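Local coordinates for GTPase-activating protein skywalker (Drosophila melanogaster, PDB 6R82), which acts as a GTPase-activating protein for Rab35, regulating the recycling of synaptic vesicle proteins, and is represented here by its TLDc domain, at residues T36-G41 with I176-V181. Residues are numbered along the deposited sequence; the frame is centred on the assembly and turned at random.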
# COMPACT_ATOMS: atom_id res chain seq x y z
N THR A 36 -6.36 -10.37 5.05
CA THR A 36 -5.32 -11.22 4.49
C THR A 36 -5.93 -12.18 3.47
O THR A 36 -6.98 -12.78 3.71
CB THR A 36 -4.57 -12.02 5.56
OG1 THR A 36 -3.68 -12.94 4.92
CG2 THR A 36 -5.55 -12.80 6.41
N THR A 37 -5.24 -12.32 2.34
CA THR A 37 -5.68 -13.24 1.30
C THR A 37 -5.62 -14.69 1.74
O THR A 37 -6.25 -15.55 1.11
CB THR A 37 -4.84 -13.04 0.05
OG1 THR A 37 -3.45 -13.11 0.41
CG2 THR A 37 -5.11 -11.67 -0.55
N GLU A 38 -4.89 -14.98 2.82
CA GLU A 38 -4.85 -16.33 3.36
C GLU A 38 -6.15 -16.74 4.06
O GLU A 38 -6.39 -17.94 4.23
CB GLU A 38 -3.67 -16.47 4.34
CG GLU A 38 -2.31 -16.68 3.67
CD GLU A 38 -1.26 -17.24 4.64
OE1 GLU A 38 -1.00 -18.47 4.61
OE2 GLU A 38 -0.70 -16.45 5.43
N GLU A 39 -6.99 -15.78 4.47
CA GLU A 39 -8.18 -16.09 5.27
C GLU A 39 -9.48 -15.43 4.82
O GLU A 39 -10.54 -15.91 5.22
CB GLU A 39 -7.96 -15.70 6.74
CG GLU A 39 -6.58 -16.02 7.34
CD GLU A 39 -6.50 -17.41 7.96
OE1 GLU A 39 -5.36 -17.90 8.17
OE2 GLU A 39 -7.57 -18.00 8.24
N HIS A 40 -9.44 -14.35 4.04
CA HIS A 40 -10.61 -13.47 3.96
C HIS A 40 -11.23 -13.40 2.57
O HIS A 40 -12.06 -12.52 2.32
CB HIS A 40 -10.24 -12.07 4.43
CG HIS A 40 -10.09 -11.98 5.90
ND1 HIS A 40 -9.02 -11.35 6.51
CD2 HIS A 40 -10.85 -12.48 6.90
CE1 HIS A 40 -9.15 -11.45 7.82
NE2 HIS A 40 -10.25 -12.13 8.08
N GLY A 41 -10.89 -14.32 1.69
CA GLY A 41 -11.27 -14.17 0.31
C GLY A 41 -10.13 -13.54 -0.45
O GLY A 41 -9.08 -13.20 0.09
N ILE A 176 0.71 -12.66 -6.71
CA ILE A 176 0.59 -12.43 -5.27
C ILE A 176 0.45 -13.77 -4.57
O ILE A 176 -0.52 -14.51 -4.82
CB ILE A 176 -0.59 -11.50 -4.95
CG1 ILE A 176 -0.30 -10.11 -5.51
CG2 ILE A 176 -0.85 -11.46 -3.44
CD1 ILE A 176 -1.36 -9.59 -6.46
N ARG A 177 1.41 -14.10 -3.71
CA ARG A 177 1.25 -15.27 -2.85
C ARG A 177 0.35 -14.95 -1.66
O ARG A 177 -0.57 -15.71 -1.35
CB ARG A 177 2.61 -15.77 -2.38
CG ARG A 177 2.55 -17.17 -1.80
CD ARG A 177 3.74 -17.47 -0.91
NE ARG A 177 5.01 -17.18 -1.58
CZ ARG A 177 6.18 -17.71 -1.21
NH1 ARG A 177 6.24 -18.57 -0.19
NH2 ARG A 177 7.29 -17.40 -1.87
N VAL A 178 0.61 -13.83 -0.99
CA VAL A 178 -0.28 -13.36 0.06
C VAL A 178 -0.22 -11.83 0.11
O VAL A 178 0.83 -11.22 -0.11
CB VAL A 178 0.07 -14.01 1.42
CG1 VAL A 178 1.53 -13.85 1.73
CG2 VAL A 178 -0.80 -13.42 2.55
N LEU A 179 -1.38 -11.23 0.33
CA LEU A 179 -1.49 -9.81 0.57
C LEU A 179 -2.05 -9.60 1.97
O LEU A 179 -2.99 -10.29 2.38
CB LEU A 179 -2.38 -9.13 -0.47
CG LEU A 179 -2.58 -7.64 -0.18
CD1 LEU A 179 -2.16 -6.84 -1.37
CD2 LEU A 179 -4.03 -7.38 0.16
N GLU A 180 -1.46 -8.65 2.70
CA GLU A 180 -1.88 -8.30 4.05
C GLU A 180 -2.07 -6.80 4.16
O GLU A 180 -1.29 -6.02 3.60
CB GLU A 180 -0.85 -8.77 5.09
CG GLU A 180 -0.96 -10.26 5.44
CD GLU A 180 0.19 -10.76 6.32
OE1 GLU A 180 1.15 -9.98 6.60
OE2 GLU A 180 0.14 -11.95 6.73
N VAL A 181 -3.11 -6.38 4.89
CA VAL A 181 -3.37 -4.98 5.19
C VAL A 181 -3.51 -4.82 6.70
O VAL A 181 -4.30 -5.54 7.32
CB VAL A 181 -4.62 -4.44 4.47
CG1 VAL A 181 -4.71 -2.91 4.65
CG2 VAL A 181 -4.59 -4.80 3.00
O HOH W 1 -1.61 -13.57 6.36
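T37 OG1 receives the backbone N-H of L179 at 2.8 Å, an almost straight bond (166° at the hydrogen), while the backbone N of T37 donates to L179 O at 3.0 Å in the carbonyl plane. One threonine thus meets both polar backbone groups of L179, its hydroxyl standing in for a strand carbonyl just where the chain leaves strand 30-36. OG1 stands between the backbone N and the carbonyl carbon (chi1 52°), which turns it to L179 N, and the methyl CG2 packs across L179 CB, 3.7 Å away. A valine here would probably leave the N-H of L179 without its acceptor and press a methyl against it. T36, an antiparallel non-hydrogen-bonded partner of E180, holds OG1 anti to its own nitrogen (chi1 173°), where it accepts from E38 N in an ST turn. The same hydroxyl donates to a water that in turn donates to E38 OE2. V178 CG2, a branched methyl suited to covering both side chains, lies 3.4 Å from T37 OG1 and touches E38 CG. The contact closes the 30-36/173-185 strand pair of the TLDc domain; strand 57-63 pairs along the other edge of 173-185, with a classic bulge where R177 and V178 face K62, and F47 of helix 44-51 lies against L179.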